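Local coordinates for secretion activator protein, hypothetical (Brucella abortus bv. 1 str. 9-941, PDB 7DNP) that probably hydrolyses peptidoglycan as a muramidase of glycoside hydrolase family 108, an autolysin of the type IV secretion system, at residues K8-P11 / H12-S15; P95-A98 / V99-L102; M101-V105 / V106-Q110. All coordinates share one frame; numbering follows the deposited sequence.

Contact 1. Residues K8-P11 / H12-S15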
# COMPACT_ATOMS: atom_id res chain seq x y z
N LYS A 8 -12.71 -3.55 -5.24
CA LYS A 8 -12.34 -4.96 -5.27
C LYS A 8 -11.25 -5.27 -4.25
O LYS A 8 -11.26 -6.34 -3.64
CB LYS A 8 -11.87 -5.36 -6.67
CG LYS A 8 -12.99 -5.60 -7.68
CD LYS A 8 -12.40 -5.96 -9.04
CE LYS A 8 -13.28 -6.97 -9.78
NZ LYS A 8 -14.52 -6.35 -10.31
N ALA A 9 -10.30 -4.35 -4.07
CA ALA A 9 -9.14 -4.64 -3.24
C ALA A 9 -9.42 -4.45 -1.75
O ALA A 9 -8.98 -5.25 -0.92
CB ALA A 9 -7.97 -3.75 -3.66
N MET A 10 -10.15 -3.39 -1.39
CA MET A 10 -10.29 -3.04 0.02
C MET A 10 -10.94 -4.13 0.88
O MET A 10 -10.52 -4.28 2.04
CB MET A 10 -11.06 -1.72 0.16
CG MET A 10 -10.23 -0.50 -0.18
SD MET A 10 -8.57 -0.48 0.54
CE MET A 10 -8.96 -0.52 2.29
N PRO A 11 -11.94 -4.89 0.42
CA PRO A 11 -12.43 -6.00 1.26
C PRO A 11 -11.33 -6.98 1.63
O PRO A 11 -11.31 -7.49 2.76
CB PRO A 11 -13.52 -6.64 0.39
CG PRO A 11 -14.01 -5.52 -0.46
CD PRO A 11 -12.79 -4.70 -0.77
N HIS A 12 -10.40 -7.25 0.71
CA HIS A 12 -9.27 -8.12 1.04
C HIS A 12 -8.35 -7.48 2.08
O HIS A 12 -7.78 -8.19 2.91
CB HIS A 12 -8.48 -8.47 -0.22
CG HIS A 12 -9.23 -9.34 -1.17
ND1 HIS A 12 -9.75 -8.88 -2.36
CD2 HIS A 12 -9.56 -10.65 -1.10
CE1 HIS A 12 -10.36 -9.86 -2.99
NE2 HIS A 12 -10.26 -10.95 -2.25
N VAL A 13 -8.19 -6.16 2.04
CA VAL A 13 -7.38 -5.49 3.06
C VAL A 13 -8.03 -5.64 4.43
O VAL A 13 -7.39 -6.08 5.39
CB VAL A 13 -7.17 -4.01 2.69
CG1 VAL A 13 -6.49 -3.27 3.84
CG2 VAL A 13 -6.34 -3.88 1.41
N PHE A 14 -9.31 -5.29 4.54
CA PHE A 14 -10.00 -5.37 5.82
C PHE A 14 -10.05 -6.81 6.34
O PHE A 14 -9.91 -7.05 7.54
CB PHE A 14 -11.40 -4.78 5.71
CG PHE A 14 -11.44 -3.28 5.70
CD1 PHE A 14 -11.09 -2.56 6.84
CD2 PHE A 14 -11.81 -2.58 4.57
CE1 PHE A 14 -11.11 -1.18 6.84
CE2 PHE A 14 -11.84 -1.20 4.56
CZ PHE A 14 -11.49 -0.50 5.70
N SER A 15 -10.24 -7.77 5.43
CA SER A 15 -10.21 -9.18 5.82
C SER A 15 -8.85 -9.57 6.38
O SER A 15 -8.76 -10.23 7.42
CB SER A 15 -10.56 -10.06 4.63
OG SER A 15 -11.94 -9.97 4.30
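The H12 imidazole meets K8 and A9 at its edge. The carbonyl oxygens K8 O and A9 O both lie near the ring plane, and ND1 of H12 gives a weak, bent hydrogen bond to K8 O (3.2 Å, 134°). CG of H12 stands beside its own backbone N (chi1 -68°), which turns the ring back along the helix to reach that carbonyl. The F14 ring lies obliquely past M10 O, with CD2 of F14 at 3.3 Å from that oxygen. M10 bends at chi2 and chi3, and its methyl CE closes on CE2 of F14 at 3.7 Å. The same CE also touches CB of V13 at 3.9 Å, where the two side chains run side by side. K58 makes a cation-pi contact with F14, and Y65 packs on M10. P11 O takes two donors, S15 N at 2.9 Å and S15 OG at 3.0 Å, which approach from opposite faces of the carbonyl plane. A9 O also receives two backbone bonds, one from V13 N and a weak one from H12 N. P11 has no N-H to give to the preceding turn, and the helix kinks there. This is a proline-kinked turn of helix 5-17 in the muramidase part of the protein, which belongs to the lysozyme clan. The V13 side chain lies about 7 Å from the bound muropeptide.

Contact 2. Residues P95-A98 / V99-L102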
# COMPACT_ATOMS: atom_id res chain seq x y z
N PRO A 95 2.81 6.03 1.18
CA PRO A 95 2.66 6.29 -0.26
C PRO A 95 3.91 6.82 -0.93
O PRO A 95 4.14 6.52 -2.10
CB PRO A 95 1.53 7.34 -0.32
CG PRO A 95 0.87 7.28 1.01
CD PRO A 95 1.91 6.87 1.99
N ALA A 96 4.73 7.60 -0.22
CA ALA A 96 5.92 8.16 -0.84
C ALA A 96 6.92 7.06 -1.19
O ALA A 96 7.45 7.03 -2.31
CB ALA A 96 6.57 9.20 0.09
N ARG A 97 7.18 6.15 -0.26
CA ARG A 97 8.13 5.07 -0.52
C ARG A 97 7.63 4.14 -1.61
O ARG A 97 8.42 3.66 -2.44
CB ARG A 97 8.40 4.29 0.77
CG ARG A 97 9.11 2.95 0.58
CD ARG A 97 10.54 3.13 0.08
NE ARG A 97 11.22 4.23 0.75
CZ ARG A 97 12.17 4.98 0.20
NH1 ARG A 97 12.56 4.73 -1.05
NH2 ARG A 97 12.72 5.96 0.88
N ALA A 98 6.33 3.87 -1.65
CA ALA A 98 5.79 3.00 -2.69
C ALA A 98 5.92 3.65 -4.06
O ALA A 98 6.36 3.00 -5.02
CB ALA A 98 4.32 2.66 -2.38
N VAL A 99 5.57 4.94 -4.16
CA VAL A 99 5.66 5.63 -5.45
C VAL A 99 7.12 5.79 -5.87
O VAL A 99 7.45 5.69 -7.06
CB VAL A 99 4.92 6.98 -5.38
CG1 VAL A 99 5.17 7.80 -6.64
CG2 VAL A 99 3.43 6.75 -5.20
N LYS A 100 8.02 6.04 -4.91
CA LYS A 100 9.44 6.13 -5.24
C LYS A 100 9.95 4.83 -5.85
O LYS A 100 10.74 4.85 -6.81
CB LYS A 100 10.25 6.47 -3.98
CG LYS A 100 10.21 7.94 -3.59
CD LYS A 100 10.97 8.17 -2.28
CE LYS A 100 10.90 9.62 -1.85
NZ LYS A 100 11.90 9.94 -0.79
N MET A 101 9.50 3.69 -5.33
CA MET A 101 9.94 2.41 -5.88
C MET A 101 9.30 2.14 -7.24
O MET A 101 9.94 1.57 -8.12
CB MET A 101 9.61 1.28 -4.90
CG MET A 101 10.61 0.13 -4.93
SD MET A 101 12.26 0.60 -4.36
CE MET A 101 11.87 1.50 -2.87
N LEU A 102 8.04 2.55 -7.42
CA LEU A 102 7.42 2.44 -8.73
C LEU A 102 8.17 3.31 -9.74
O LEU A 102 8.36 2.91 -10.90
CB LEU A 102 5.95 2.85 -8.67
CG LEU A 102 5.24 2.94 -10.02
CD1 LEU A 102 5.06 1.57 -10.64
CD2 LEU A 102 3.89 3.65 -9.88
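A96 O accepts the backbone N-H of K100 in the shortest hydrogen bond of this contact, 2.8 Å and fairly straight (158°). The K100 side chain then passes close to the same oxygen, with CG of K100 at 3.2 Å from A96 O. Three further bonds of the same i to i+4 kind, P95 to V99, R97 to M101 and A98 to L102, complete the helical turns. CG2 of V99 comes within 3.2 Å of P95 O. R97 reaches outward from the helix, and the K100 and M101 side chains come back to meet it. Its CG is anti to the backbone N (chi1 166°), and bends at chi2 and chi3 set the guanidinium between those two side chains. CD of K100 lies over one face of that group, 4.0 Å from NH1 of R97. The M101 methyl comes to the guanidinium edge instead, with CE of M101 at 3.8 Å from NH1 of R97 and at 3.6 Å from CD of R97. NH2 of R97 and NZ of K100 are 4.4 Å apart, so the two positive charges probably repel mildly. This is the first part of helix 95-106. R97, A98 and M101 pack on F89 of helix 82-93. On helix 127-142, R97 touches W141 and M101 touches L134 and A137. V99 and L102 meet I114 of a loop, and P95 touches K72.

Contact 3. Residues M101-V105 / V106-Q110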
# COMPACT_ATOMS: atom_id res chain seq x y z
N MET A 101 9.50 3.69 -5.33
CA MET A 101 9.94 2.41 -5.88
C MET A 101 9.30 2.14 -7.24
O MET A 101 9.94 1.57 -8.12
CB MET A 101 9.61 1.28 -4.90
CG MET A 101 10.61 0.13 -4.93
SD MET A 101 12.26 0.60 -4.36
CE MET A 101 11.87 1.50 -2.87
N LEU A 102 8.04 2.55 -7.42
CA LEU A 102 7.42 2.44 -8.73
C LEU A 102 8.17 3.31 -9.74
O LEU A 102 8.36 2.91 -10.90
CB LEU A 102 5.95 2.85 -8.67
CG LEU A 102 5.24 2.94 -10.02
CD1 LEU A 102 5.06 1.57 -10.64
CD2 LEU A 102 3.89 3.65 -9.88
N GLN A 103 8.61 4.49 -9.31
CA GLN A 103 9.38 5.37 -10.18
C GLN A 103 10.74 4.75 -10.52
O GLN A 103 11.19 4.83 -11.67
CB GLN A 103 9.54 6.74 -9.52
CG GLN A 103 8.22 7.55 -9.53
CD GLN A 103 8.20 8.72 -8.56
OE1 GLN A 103 8.78 8.67 -7.47
NE2 GLN A 103 7.51 9.79 -8.95
N LYS A 104 11.38 4.10 -9.55
CA LYS A 104 12.62 3.39 -9.82
C LYS A 104 12.41 2.29 -10.85
O LYS A 104 13.24 2.10 -11.75
CB LYS A 104 13.18 2.81 -8.51
CG LYS A 104 14.59 2.23 -8.61
CD LYS A 104 14.97 1.52 -7.32
CE LYS A 104 16.47 1.27 -7.25
NZ LYS A 104 16.82 0.30 -6.17
N VAL A 105 11.29 1.57 -10.76
CA VAL A 105 11.02 0.46 -11.67
C VAL A 105 10.81 0.98 -13.09
O VAL A 105 11.32 0.40 -14.06
CB VAL A 105 9.82 -0.35 -11.18
CG1 VAL A 105 9.22 -1.17 -12.31
CG2 VAL A 105 10.23 -1.25 -10.01
N VAL A 106 10.04 2.06 -13.26
CA VAL A 106 9.75 2.58 -14.59
C VAL A 106 10.79 3.58 -15.07
O VAL A 106 10.71 4.06 -16.21
CB VAL A 106 8.34 3.20 -14.65
CG1 VAL A 106 7.31 2.23 -14.10
CG2 VAL A 106 8.30 4.53 -13.90
N GLY A 107 11.77 3.93 -14.23
CA GLY A 107 12.91 4.72 -14.66
C GLY A 107 12.70 6.22 -14.74
O GLY A 107 13.09 6.85 -15.72
N VAL A 108 12.09 6.81 -13.71
CA VAL A 108 11.92 8.25 -13.63
C VAL A 108 12.42 8.72 -12.26
O VAL A 108 12.70 7.92 -11.37
CB VAL A 108 10.45 8.69 -13.86
CG1 VAL A 108 9.98 8.29 -15.25
CG2 VAL A 108 9.55 8.11 -12.80
N ASP A 109 12.54 10.04 -12.12
CA ASP A 109 12.98 10.63 -10.86
C ASP A 109 12.11 10.14 -9.71
O ASP A 109 10.88 10.13 -9.81
CB ASP A 109 12.94 12.15 -10.94
CG ASP A 109 14.01 12.72 -11.85
OD1 ASP A 109 14.88 11.95 -12.31
OD2 ASP A 109 13.98 13.95 -12.09
N GLN A 110 12.74 9.73 -8.62
CA GLN A 110 12.03 9.19 -7.46
C GLN A 110 11.71 10.34 -6.50
O GLN A 110 12.47 10.65 -5.59
CB GLN A 110 12.86 8.11 -6.78
CG GLN A 110 13.19 6.97 -7.70
CD GLN A 110 14.33 6.12 -7.18
OE1 GLN A 110 14.49 5.95 -5.97
NE2 GLN A 110 15.14 5.59 -8.09
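Q103 and V108 form the tight part of this contact, while K104 and Q110 form its exposed side. CG2 of V108 sits 3.6 Å from CB of Q103, and the two side chains cross at about a right angle. The Q103 chain is extended beyond CG (chi2 164°) and carries its amide past D109 O, with CD of Q103 at 3.3 Å from that oxygen. OE1 of Q103 accepts from G112 N, and NE2 bonds to OD1 of D111 in the loop and to OG1 of T118 on helix 116-123. Three bonds thus fix the amide's orientation. V106 packs more loosely, against L102, CG1 of V106 being 4.2 Å from CD1 of L102. On the solvent side, the Q110 amide rests against the aliphatic start of K104, with NE2 of Q110 at 3.4 Å from CB of K104. The backbone turns at G107, which has positive phi. V108 N bonds to Q103 O at 3.0 Å (169°), and G107 N gives a weak bond to K104 O at 3.4 Å. These two bonds, with the apolar contact between Q103 and V108, make a Schellman motif that ends helix 95-106 and leads into the loop before helix 116-123.

In the fold
Along the chain the order is contact 1, contact 2, contact 3. Contact 1 lies on helix 5-17, in the glycosyl hydrolase 108 range. Contacts 2 and 3 fall in the predicted peptidoglycan domain range, on the other side of the chain's centre. Their centres are about 21 Å and 27 Å from that of contact 1. Contacts 2 and 3 share M101 and L102, and their centres are about 8 Å apart. Together they follow helix 95-106 from its start into the loop after it. The bound muropeptide is near both ranges. The P95 side chain, at the start of helix 95-106, is about 5 Å from the ligand, and that of Q110, in the loop after the helix, about 13 Å.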